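Local coordinates for glycosyl hydrolases family 31 family protein (Aspergillus niger, PDB 6DRU) that hydrolyses terminal alpha-xylosyl residues of xyloglucan oligosaccharides, releasing alpha-xylose from the glucose at their non-reducing end, at residues A[192-197]-A[433-438]; A[132-137]-A[210-215]; A[592-597]-A[711-716]; A[596-601]-A[645-650]. All coordinates share one frame; numbering follows the deposited sequence.

Interaction 1 (A[192-197]-A[433-438]); sequences NMPAEG and LSVGKL
Pro-194 and Lys-437 meet through backbone and side chain together. The amide N of Lys-437 donates to Pro-194 O at 3.1 Å, and the aliphatic start of the lysine chain lies against the same oxygen, with CG 3.3 Å from Pro-194 O. From CB the lysine folds back on itself (chi2 -65°, chi3 -81°), which carries its ammonium group away from the loop to Pro-177 O. Its NZ therefore stays 6.5 Å from Glu-196 OE2, so the two opposite charges form no ion pair. What meets instead is methylene on methylene, the glutamate and lysine chains crossing at about a right angle with Lys-437 CD 4.1 Å from Glu-196 CG.

Beyond CG the Glu-196 chain is extended; its OE1 passes beside a methyl of Leu-433, while OE2 is held by Gln-432 just ahead of the helical segment. The backbone N of Glu-196 makes a weak bond to Leu-433 O. Earlier in the loop, the Pro-194 ring packs obliquely on the valine, CB lying 3.9 Å from Val-435 CG2, and Ala-195 CB rests against the carbonyl oxygens of Leu-433 and Ser-434. In this way the loop between strands 187-191 and 197-201 of the N-terminal beta region packs on short helix 432-435, within the family 31 TIM-barrel range.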
loop_
_atom_site.group_PDB
_atom_site.type_symbol
_atom_site.label_atom_id
_atom_site.label_comp_id
_atom_site.label_asym_id
_atom_site.label_seq_id
_atom_site.Cartn_x
_atom_site.Cartn_y
_atom_site.Cartn_z
ATOM N N ASN A 192 -23.970 0.536 8.681
ATOM C CA ASN A 192 -23.405 0.901 9.984
ATOM C C ASN A 192 -21.879 0.797 9.937
ATOM O O ASN A 192 -21.258 -0.109 10.498
ATOM C CB ASN A 192 -23.993 0.021 11.078
ATOM C CG ASN A 192 -23.586 0.465 12.469
ATOM O OD1 ASN A 192 -23.306 1.642 12.704
ATOM N ND2 ASN A 192 -23.550 -0.477 13.403
ATOM N N MET A 193 -21.270 1.766 9.251
ATOM C CA MET A 193 -19.834 1.764 9.010
ATOM C C MET A 193 -19.293 3.184 9.137
ATOM O O MET A 193 -19.862 4.116 8.543
ATOM C CB MET A 193 -19.512 1.198 7.623
ATOM C CG MET A 193 -20.083 -0.186 7.360
ATOM S SD MET A 193 -19.097 -1.495 8.103
ATOM C CE MET A 193 -17.764 -1.616 6.914
ATOM N N PRO A 194 -18.216 3.390 9.897
ATOM C CA PRO A 194 -17.592 4.716 9.981
ATOM C C PRO A 194 -16.547 4.997 8.911
ATOM O O PRO A 194 -15.977 6.093 8.906
ATOM C CB PRO A 194 -16.938 4.675 11.367
ATOM C CG PRO A 194 -16.532 3.252 11.518
ATOM C CD PRO A 194 -17.585 2.426 10.815
ATOM N N ALA A 195 -16.284 4.053 8.014
ATOM C CA ALA A 195 -15.251 4.232 7.009
ATOM C C ALA A 195 -15.759 5.069 5.842
ATOM O O ALA A 195 -16.940 5.027 5.485
ATOM C CB ALA A 195 -14.757 2.877 6.496
ATOM N N GLU A 196 -14.852 5.839 5.251
ATOM C CA GLU A 196 -15.170 6.524 4.009
ATOM C C GLU A 196 -15.373 5.506 2.893
ATOM O O GLU A 196 -14.854 4.387 2.933
ATOM C CB GLU A 196 -14.062 7.507 3.633
ATOM C CG GLU A 196 -13.953 8.703 4.563
ATOM C CD GLU A 196 -13.059 9.798 4.008
ATOM O OE1 GLU A 196 -12.295 9.521 3.060
ATOM O OE2 GLU A 196 -13.123 10.936 4.518
ATOM N N GLY A 197 -16.145 5.902 1.888
ATOM C CA GLY A 197 -16.435 4.989 0.803
ATOM C C GLY A 197 -17.311 5.557 -0.290
ATOM O O GLY A 197 -17.040 6.636 -0.824
ATOM N N LEU A 433 -9.632 7.241 6.416
ATOM C CA LEU A 433 -10.290 6.314 5.499
ATOM C C LEU A 433 -11.081 5.238 6.233
ATOM O O LEU A 433 -12.043 4.695 5.678
ATOM C CB LEU A 433 -9.260 5.668 4.573
ATOM C CG LEU A 433 -8.653 6.603 3.527
ATOM C CD1 LEU A 433 -7.891 5.819 2.470
ATOM C CD2 LEU A 433 -9.737 7.454 2.893
ATOM N N SER A 434 -10.700 4.911 7.469
ATOM C CA SER A 434 -11.328 3.810 8.189
ATOM C C SER A 434 -12.388 4.249 9.190
ATOM O O SER A 434 -13.261 3.444 9.530
ATOM C CB SER A 434 -10.265 2.983 8.923
ATOM O OG SER A 434 -9.555 3.775 9.860
ATOM N N VAL A 435 -12.339 5.492 9.669
ATOM C CA VAL A 435 -13.208 5.919 10.760
ATOM C C VAL A 435 -13.568 7.393 10.594
ATOM O O VAL A 435 -14.188 7.998 11.477
ATOM C CB VAL A 435 -12.538 5.640 12.122
ATOM C CG1 VAL A 435 -11.554 6.744 12.490
ATOM C CG2 VAL A 435 -13.579 5.439 13.215
ATOM N N GLY A 436 -13.204 7.972 9.444
ATOM C CA GLY A 436 -13.332 9.411 9.258
ATOM C C GLY A 436 -14.744 9.940 9.422
ATOM O O GLY A 436 -14.937 11.055 9.915
ATOM N N LYS A 437 -15.748 9.163 9.009
ATOM C CA LYS A 437 -17.130 9.616 9.117
ATOM C C LYS A 437 -17.560 9.843 10.560
ATOM O O LYS A 437 -18.617 10.442 10.787
ATOM C CB LYS A 437 -18.070 8.613 8.446
ATOM C CG LYS A 437 -17.648 8.211 7.043
ATOM C CD LYS A 437 -17.707 9.391 6.087
ATOM C CE LYS A 437 -19.123 9.636 5.596
ATOM N NZ LYS A 437 -19.501 11.073 5.665
ATOM N N LEU A 438 -16.774 9.378 11.533
ATOM C CA LEU A 438 -17.093 9.558 12.942
ATOM C C LEU A 438 -16.763 10.955 13.450
ATOM O O LEU A 438 -17.355 11.390 14.444
ATOM C CB LEU A 438 -16.346 8.507 13.775
ATOM C CG LEU A 438 -16.248 8.654 15.297
ATOM C CD1 LEU A 438 -17.612 8.512 15.950
ATOM C CD2 LEU A 438 -15.268 7.646 15.873
#

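Interaction 2 (A[132-137]-A[210-215]); sequences GAEFSA and AASTTL
Phe-135 and Thr-213 form an antiparallel hydrogen-bonded pair, as do Ala-137 and Ala-210, and a one-residue shift in register between the pairs, where the chain turns a corner at Ala-211 and Ser-212, marks a beta bulge.

The phenylalanine ring is folded over its partner: CG sits between the backbone N and carbonyl carbon (chi1 58°), which lays one ring face over Thr-213 O, 3.3 Å from the plane and offset toward the rim. Thr-213 CG2 approaches the same ring at CE2, 3.7 Å away. The bulge lies within the five-stranded antiparallel sheet of the N-terminal beta region, where strand 135-142 runs beside strand 205-213; Tyr-126 adds an edge-to-face ring contact with Phe-135. On the far side of the bulge, Ala-137 CB and Ala-210 CB lie on one face of the sheet, 4.4 Å apart.

Glu-134 sends its extended chain past Thr-214, CG to CG2 at 4.1 Å. Its carboxylate reaches the subunit interface: OE2 takes a weak hydrogen bond from the backbone N of Ala-133 of the second subunit, and Glu-134 OE2 of that second subunit in turn accepts a hydrogen bond from the backbone N of Glu-134 in this chain. Thr-214 OG1 is hydrogen-bonded to Glu-43.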
loop_
_atom_site.group_PDB
_atom_site.type_symbol
_atom_site.label_atom_id
_atom_site.label_comp_id
_atom_site.label_asym_id
_atom_site.label_seq_id
_atom_site.Cartn_x
_atom_site.Cartn_y
_atom_site.Cartn_z
ATOM N N GLY A 132 -1.080 -5.434 6.273
ATOM C CA GLY A 132 -1.805 -5.958 7.410
ATOM C C GLY A 132 -3.076 -6.671 7.001
ATOM O O GLY A 132 -3.287 -7.011 5.835
ATOM N N ALA A 133 -3.943 -6.890 7.989
ATOM C CA ALA A 133 -5.168 -7.650 7.789
ATOM C C ALA A 133 -6.382 -6.781 7.494
ATOM O O ALA A 133 -7.432 -7.325 7.137
ATOM C CB ALA A 133 -5.459 -8.522 9.017
ATOM N N GLU A 134 -6.273 -5.460 7.638
ATOM C CA GLU A 134 -7.388 -4.586 7.296
ATOM C C GLU A 134 -7.691 -4.684 5.808
ATOM O O GLU A 134 -6.787 -4.812 4.978
ATOM C CB GLU A 134 -7.074 -3.138 7.671
ATOM C CG GLU A 134 -6.885 -2.900 9.158
ATOM C CD GLU A 134 -6.456 -1.478 9.470
ATOM O OE1 GLU A 134 -7.334 -0.592 9.537
ATOM O OE2 GLU A 134 -5.238 -1.244 9.636
ATOM N N PHE A 135 -8.976 -4.625 5.469
ATOM C CA PHE A 135 -9.429 -4.873 4.111
ATOM C C PHE A 135 -10.414 -3.798 3.678
ATOM O O PHE A 135 -11.035 -3.119 4.499
ATOM C CB PHE A 135 -10.092 -6.253 3.983
ATOM C CG PHE A 135 -11.271 -6.445 4.900
ATOM C CD1 PHE A 135 -11.093 -6.922 6.190
ATOM C CD2 PHE A 135 -12.555 -6.139 4.475
ATOM C CE1 PHE A 135 -12.172 -7.094 7.039
ATOM C CE2 PHE A 135 -13.638 -6.309 5.319
ATOM C CZ PHE A 135 -13.445 -6.786 6.603
ATOM N N SER A 136 -10.545 -3.658 2.363
ATOM C CA SER A 136 -11.607 -2.879 1.751
ATOM C C SER A 136 -12.749 -3.812 1.368
ATOM O O SER A 136 -12.532 -4.973 1.008
ATOM C CB SER A 136 -11.098 -2.119 0.524
ATOM O OG SER A 136 -11.272 -2.878 -0.659
ATOM N N ALA A 137 -13.974 -3.303 1.459
ATOM C CA ALA A 137 -15.163 -4.120 1.263
ATOM C C ALA A 137 -16.077 -3.478 0.235
ATOM O O ALA A 137 -16.233 -2.254 0.206
ATOM C CB ALA A 137 -15.924 -4.319 2.578
ATOM N N ALA A 210 -16.373 0.236 1.653
ATOM C CA ALA A 210 -15.637 0.713 2.817
ATOM C C ALA A 210 -14.155 0.703 2.478
ATOM O O ALA A 210 -13.615 -0.338 2.088
ATOM C CB ALA A 210 -15.919 -0.157 4.045
ATOM N N ALA A 211 -13.500 1.858 2.625
ATOM C CA ALA A 211 -12.101 1.978 2.223
ATOM C C ALA A 211 -11.197 1.080 3.059
ATOM O O ALA A 211 -10.305 0.412 2.523
ATOM C CB ALA A 211 -11.650 3.435 2.327
ATOM N N SER A 212 -11.408 1.052 4.372
ATOM C CA SER A 212 -10.609 0.222 5.260
ATOM C C SER A 212 -11.451 -0.117 6.478
ATOM O O SER A 212 -12.004 0.782 7.118
ATOM C CB SER A 212 -9.316 0.932 5.677
ATOM O OG SER A 212 -8.594 0.167 6.628
ATOM N N THR A 213 -11.551 -1.405 6.787
ATOM C CA THR A 213 -12.363 -1.850 7.910
ATOM C C THR A 213 -11.918 -3.246 8.316
ATOM O O THR A 213 -11.166 -3.914 7.603
ATOM C CB THR A 213 -13.855 -1.837 7.562
ATOM O OG1 THR A 213 -14.623 -2.178 8.722
ATOM C CG2 THR A 213 -14.151 -2.837 6.454
ATOM N N THR A 214 -12.394 -3.674 9.482
ATOM C CA THR A 214 -12.197 -5.035 9.956
ATOM C C THR A 214 -13.502 -5.805 10.066
ATOM O O THR A 214 -13.486 -6.966 10.491
ATOM C CB THR A 214 -11.486 -5.037 11.315
ATOM O OG1 THR A 214 -12.362 -4.505 12.319
ATOM C CG2 THR A 214 -10.217 -4.196 11.254
ATOM N N LEU A 215 -14.629 -5.198 9.687
ATOM C CA LEU A 215 -15.945 -5.800 9.859
ATOM C C LEU A 215 -17.001 -5.024 9.083
ATOM O O LEU A 215 -17.063 -3.793 9.173
ATOM C CB LEU A 215 -16.320 -5.852 11.342
ATOM C CG LEU A 215 -17.767 -6.236 11.658
ATOM C CD1 LEU A 215 -18.057 -7.653 11.199
ATOM C CD2 LEU A 215 -18.059 -6.075 13.142
#

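Interaction 3 (A[592-597]-A[711-716]); sequences RYQLGA and ELLSGN
Leu-713 meets Gln-594 and Leu-595 with its two methyl groups divided between them. CD2 faces the amide end of the glutamine, 3.3 Å from Gln-594 NE2, and also lies beside Gln-594 CG at 4.1 Å. CD1 approaches Leu-595 CD2 at 4.2 Å. The glutamine chain is fully stretched, with CG opposite the backbone N (chi1 -167°) and chi2 at 179°, and this reach brings its aliphatic part across the leucine obliquely. Leu-595 CD2 has a second apolar neighbour in Leu-712 CD1, also at 4.2 Å. Further along, Ala-597 CB points at the turn and rests 3.5 Å from Leu-713 O.

All these touches are van der Waals contacts, made where helix 582-594 gives way to helix 596-609: Leu-595 is the first residue to leave the helical conformation after the former and is the N-cap of the latter. In the opposing segment Gly-715, with phi 96°, is the first residue to leave helical angles.

A second shell sets both segments. Ser-714 OG accepts from Asn-716 N at 3.3 Å, an ST turn, while the backbone N of Ser-714 is bonded to Glu-711 O. Gly-715 O is in turn held by Ser-601 OG one helical turn beyond Ala-597. Trp-680 packs on Leu-713, and Phe-550 on Leu-595. Just before the helix junction, the Arg-592 guanidinium is bound by the carbonyl oxygens of Leu-250, Thr-549, Leu-551 and Pro-552.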
loop_
_atom_site.group_PDB
_atom_site.type_symbol
_atom_site.label_atom_id
_atom_site.label_comp_id
_atom_site.label_asym_id
_atom_site.label_seq_id
_atom_site.Cartn_x
_atom_site.Cartn_y
_atom_site.Cartn_z
ATOM N N ARG A 592 -43.703 33.423 13.944
ATOM C CA ARG A 592 -42.899 32.317 14.452
ATOM C C ARG A 592 -43.224 32.034 15.913
ATOM O O ARG A 592 -43.413 30.877 16.308
ATOM C CB ARG A 592 -41.413 32.633 14.277
ATOM C CG ARG A 592 -40.470 31.606 14.882
ATOM C CD ARG A 592 -40.470 30.316 14.083
ATOM N NE ARG A 592 -39.603 29.305 14.681
ATOM C CZ ARG A 592 -39.349 28.122 14.132
ATOM N NH1 ARG A 592 -39.897 27.794 12.970
ATOM N NH2 ARG A 592 -38.547 27.264 14.748
ATOM N N TYR A 593 -43.296 33.085 16.735
ATOM C CA TYR A 593 -43.659 32.896 18.136
ATOM C C TYR A 593 -45.114 32.475 18.288
ATOM O O TYR A 593 -45.461 31.794 19.259
ATOM C CB TYR A 593 -43.389 34.174 18.932
ATOM C CG TYR A 593 -41.920 34.460 19.130
ATOM C CD1 TYR A 593 -41.178 33.751 20.064
ATOM C CD2 TYR A 593 -41.274 35.436 18.384
ATOM C CE1 TYR A 593 -39.835 34.004 20.251
ATOM C CE2 TYR A 593 -39.929 35.696 18.561
ATOM C CZ TYR A 593 -39.214 34.977 19.498
ATOM O OH TYR A 593 -37.873 35.228 19.685
ATOM N N GLN A 594 -45.976 32.866 17.346
ATOM C CA GLN A 594 -47.372 32.446 17.404
ATOM C C GLN A 594 -47.520 30.956 17.125
ATOM O O GLN A 594 -48.475 30.328 17.595
ATOM C CB GLN A 594 -48.208 33.261 16.417
ATOM C CG GLN A 594 -49.710 33.127 16.614
ATOM C CD GLN A 594 -50.501 33.967 15.629
ATOM O OE1 GLN A 594 -49.930 34.711 14.829
ATOM N NE2 GLN A 594 -51.823 33.854 15.684
ATOM N N LEU A 595 -46.585 30.374 16.373
ATOM C CA LEU A 595 -46.583 28.950 16.080
ATOM C C LEU A 595 -45.871 28.132 17.154
ATOM O O LEU A 595 -45.542 26.965 16.913
ATOM C CB LEU A 595 -45.936 28.694 14.716
ATOM C CG LEU A 595 -46.702 29.178 13.483
ATOM C CD1 LEU A 595 -45.751 29.433 12.321
ATOM C CD2 LEU A 595 -47.777 28.175 13.090
ATOM N N GLY A 596 -45.630 28.720 18.330
ATOM C CA GLY A 596 -44.843 28.039 19.348
ATOM C C GLY A 596 -45.478 26.753 19.842
ATOM O O GLY A 596 -44.792 25.747 20.035
ATOM N N ALA A 597 -46.796 26.769 20.061
ATOM C CA ALA A 597 -47.481 25.556 20.496
ATOM C C ALA A 597 -47.411 24.475 19.427
ATOM O O ALA A 597 -47.202 23.295 19.734
ATOM C CB ALA A 597 -48.934 25.871 20.852
ATOM N N GLU A 711 -57.048 25.218 15.624
ATOM C CA GLU A 711 -56.643 23.960 16.246
ATOM C C GLU A 711 -55.146 23.726 16.105
ATOM O O GLU A 711 -54.488 23.303 17.063
ATOM C CB GLU A 711 -57.383 22.779 15.621
ATOM C CG GLU A 711 -58.776 23.063 15.127
ATOM C CD GLU A 711 -59.340 21.894 14.343
ATOM O OE1 GLU A 711 -59.806 20.920 14.971
ATOM O OE2 GLU A 711 -59.289 21.937 13.095
ATOM N N LEU A 712 -54.592 23.986 14.917
ATOM C CA LEU A 712 -53.158 23.801 14.725
ATOM C C LEU A 712 -52.357 24.790 15.558
ATOM O O LEU A 712 -51.274 24.451 16.048
ATOM C CB LEU A 712 -52.808 23.909 13.235
ATOM C CG LEU A 712 -52.606 25.256 12.537
ATOM C CD1 LEU A 712 -51.157 25.719 12.617
ATOM C CD2 LEU A 712 -53.056 25.165 11.087
ATOM N N LEU A 713 -52.876 26.006 15.745
ATOM C CA LEU A 713 -52.232 26.955 16.643
ATOM C C LEU A 713 -52.325 26.517 18.098
ATOM O O LEU A 713 -51.567 27.021 18.933
ATOM C CB LEU A 713 -52.848 28.344 16.470
ATOM C CG LEU A 713 -52.042 29.373 15.676
ATOM C CD1 LEU A 713 -51.731 28.868 14.280
ATOM C CD2 LEU A 713 -52.789 30.694 15.609
ATOM N N SER A 714 -53.236 25.592 18.418
ATOM C CA SER A 714 -53.361 25.086 19.779
ATOM C C SER A 714 -52.353 23.989 20.095
ATOM O O SER A 714 -52.053 23.765 21.273
ATOM C CB SER A 714 -54.775 24.551 20.019
ATOM O OG SER A 714 -54.910 23.243 19.492
ATOM N N GLY A 715 -51.822 23.308 19.076
ATOM C CA GLY A 715 -50.882 22.230 19.246
ATOM C C GLY A 715 -51.502 20.843 19.240
ATOM O O GLY A 715 -50.814 19.870 18.906
ATOM N N ASN A 716 -52.782 20.724 19.606
ATOM C CA ASN A 716 -53.461 19.427 19.619
ATOM C C ASN A 716 -53.692 18.980 18.179
ATOM O O ASN A 716 -54.754 19.176 17.589
ATOM C CB ASN A 716 -54.771 19.490 20.394
ATOM C CG ASN A 716 -54.588 19.986 21.811
ATOM O OD1 ASN A 716 -53.593 20.639 22.129
ATOM N ND2 ASN A 716 -55.534 19.651 22.681
#

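Interaction 4 (A[596-601]-A[645-650]); sequences GAYLKS and FGPRLL
Tyr-598 points its ring end-on into the turn formed by 645-650, and the hydroxyl is the focus of the contact. It donates to Phe-645 O at 2.8 Å, lying in the carbonyl plane on a lone pair, with that oxygen also close to the plane of the tyrosine ring at its edge. In return the hydroxyl accepts from Arg-648 N at 3.0 Å, a fairly straight bond of 162°, and weakly from Leu-649 N. One donated and one accepted bond, with a second, weak accepted one, thus tie a buried oxygen to the backbone of a single turn. The ring reaches this far because CG stands opposite the backbone N (chi1 -173°), directing it outward from the helix.

Pro-647 comes at the phenol from the opposite direction, its CD 3.9 Å from Tyr-598 CZ. Leu-649 and the tyrosine side chain slide past each other in opposite directions, with CD1 3.8 Å from Tyr-598 CE2. Arg-648 crosses obliquely, its guanidinium plane turned 65° from the ring; its chain bends at chi2 and leads away from the tyrosine.

One residue on, Leu-599 CD2 meets the edge of the phenylalanine ring, 3.5 Å from Phe-645 CZ. Gly-646 has positive phi and brings its CA within 3.1 Å of Tyr-598 OH. The turn joins strands 643-645 and 649-651 of the C-terminal antiparallel sheet, and it packs against both helix 596-609 and helix 709-712, which also touch each other: Leu-712 of the latter meets Tyr-598, Arg-648 and Leu-649.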
loop_
_atom_site.group_PDB
_atom_site.type_symbol
_atom_site.label_atom_id
_atom_site.label_comp_id
_atom_site.label_asym_id
_atom_site.label_seq_id
_atom_site.Cartn_x
_atom_site.Cartn_y
_atom_site.Cartn_z
ATOM N N GLY A 596 -45.630 28.720 18.330
ATOM C CA GLY A 596 -44.843 28.039 19.348
ATOM C C GLY A 596 -45.478 26.753 19.842
ATOM O O GLY A 596 -44.792 25.747 20.035
ATOM N N ALA A 597 -46.796 26.769 20.061
ATOM C CA ALA A 597 -47.481 25.556 20.496
ATOM C C ALA A 597 -47.411 24.475 19.427
ATOM O O ALA A 597 -47.202 23.295 19.734
ATOM C CB ALA A 597 -48.934 25.871 20.852
ATOM N N TYR A 598 -47.591 24.860 18.161
ATOM C CA TYR A 598 -47.482 23.904 17.064
ATOM C C TYR A 598 -46.063 23.363 16.945
ATOM O O TYR A 598 -45.863 22.164 16.717
ATOM C CB TYR A 598 -47.917 24.573 15.762
ATOM C CG TYR A 598 -48.022 23.652 14.571
ATOM C CD1 TYR A 598 -49.067 22.744 14.460
ATOM C CD2 TYR A 598 -47.091 23.709 13.544
ATOM C CE1 TYR A 598 -49.172 21.909 13.365
ATOM C CE2 TYR A 598 -47.187 22.880 12.446
ATOM C CZ TYR A 598 -48.230 21.982 12.361
ATOM O OH TYR A 598 -48.330 21.154 11.267
ATOM N N LEU A 599 -45.062 24.234 17.100
ATOM C CA LEU A 599 -43.672 23.802 17.005
ATOM C C LEU A 599 -43.313 22.846 18.135
ATOM O O LEU A 599 -42.747 21.771 17.899
ATOM C CB LEU A 599 -42.742 25.012 17.018
ATOM C CG LEU A 599 -42.715 25.855 15.747
ATOM C CD1 LEU A 599 -42.055 27.198 16.016
ATOM C CD2 LEU A 599 -41.991 25.109 14.639
ATOM N N LYS A 600 -43.623 23.226 19.376
ATOM C CA LYS A 600 -43.270 22.377 20.508
ATOM C C LYS A 600 -44.014 21.047 20.454
ATOM O O LYS A 600 -43.507 20.030 20.943
ATOM C CB LYS A 600 -43.553 23.122 21.816
ATOM C CG LYS A 600 -43.431 22.278 23.075
ATOM C CD LYS A 600 -43.972 23.005 24.298
ATOM C CE LYS A 600 -43.307 22.502 25.571
ATOM N NZ LYS A 600 -43.421 23.481 26.689
ATOM N N SER A 601 -45.194 21.025 19.832
ATOM C CA SER A 601 -45.952 19.782 19.726
ATOM C C SER A 601 -45.350 18.843 18.686
ATOM O O SER A 601 -45.239 17.635 18.925
ATOM C CB SER A 601 -47.410 20.088 19.390
ATOM O OG SER A 601 -48.192 18.909 19.421
ATOM N N PHE A 645 -45.003 20.888 6.771
ATOM C CA PHE A 645 -44.343 21.307 8.007
ATOM C C PHE A 645 -45.264 20.942 9.162
ATOM O O PHE A 645 -46.208 21.668 9.477
ATOM C CB PHE A 645 -44.033 22.799 7.979
ATOM C CG PHE A 645 -43.228 23.266 9.152
ATOM C CD1 PHE A 645 -41.962 22.757 9.384
ATOM C CD2 PHE A 645 -43.734 24.213 10.025
ATOM C CE1 PHE A 645 -41.218 23.183 10.465
ATOM C CE2 PHE A 645 -42.992 24.645 11.107
ATOM C CZ PHE A 645 -41.732 24.129 11.326
ATOM N N GLY A 646 -44.986 19.808 9.796
ATOM C CA GLY A 646 -45.901 19.229 10.746
ATOM C C GLY A 646 -47.039 18.534 10.028
ATOM O O GLY A 646 -47.034 18.397 8.799
ATOM N N PRO A 647 -48.049 18.085 10.778
ATOM C CA PRO A 647 -49.149 17.334 10.157
ATOM C C PRO A 647 -50.196 18.192 9.466
ATOM O O PRO A 647 -51.025 17.639 8.730
ATOM C CB PRO A 647 -49.762 16.581 11.345
ATOM C CG PRO A 647 -49.499 17.467 12.508
ATOM C CD PRO A 647 -48.161 18.118 12.247
ATOM N N ARG A 648 -50.189 19.510 9.652
ATOM C CA ARG A 648 -51.281 20.344 9.169
ATOM C C ARG A 648 -50.878 21.382 8.130
ATOM O O ARG A 648 -51.716 21.752 7.307
ATOM C CB ARG A 648 -51.961 21.068 10.343
ATOM C CG ARG A 648 -52.441 20.144 11.451
ATOM C CD ARG A 648 -53.777 19.504 11.104
ATOM N NE ARG A 648 -54.165 18.474 12.066
ATOM C CZ ARG A 648 -55.123 18.624 12.976
ATOM N NH1 ARG A 648 -55.802 19.760 13.045
ATOM N NH2 ARG A 648 -55.410 17.634 13.811
ATOM N N LEU A 649 -49.633 21.849 8.129
ATOM C CA LEU A 649 -49.223 22.937 7.251
ATOM C C LEU A 649 -48.553 22.396 5.995
ATOM O O LEU A 649 -47.740 21.471 6.065
ATOM C CB LEU A 649 -48.269 23.887 7.978
ATOM C CG LEU A 649 -48.873 24.702 9.123
ATOM C CD1 LEU A 649 -47.805 25.536 9.807
ATOM C CD2 LEU A 649 -49.993 25.590 8.608
ATOM N N LEU A 650 -48.902 22.974 4.847
ATOM C CA LEU A 650 -48.246 22.687 3.577
ATOM C C LEU A 650 -47.569 23.962 3.091
ATOM O O LEU A 650 -48.241 24.971 2.855
ATOM C CB LEU A 650 -49.243 22.173 2.538
ATOM C CG LEU A 650 -48.689 21.993 1.123
ATOM C CD1 LEU A 650 -47.967 20.660 1.002
ATOM C CD2 LEU A 650 -49.792 22.103 0.083
#

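The four contacts form two pairs on opposite sides of the chain's centre, their nearest atoms at least about 25 Å apart. Interactions 1 and 2, with centres 11 Å apart, have segments that alternate along the chain; Glu-196 O probably bonds to Ala-211 N, which ties the loop that meets helix 432-435 to strand 205-213. Both close before interactions 3 and 4 open. The last two, centres 7 Å apart, start from overlapping stretches that have Gly-596 and Ala-597 in common, and Leu-712 packs on Tyr-598 and Leu-649. Interaction 1 joins the N-terminal beta region to the TIM-barrel part, interaction 2 lies inside that beta region, and interactions 3 and 4 join the helices around 592-601 to C-terminal segments.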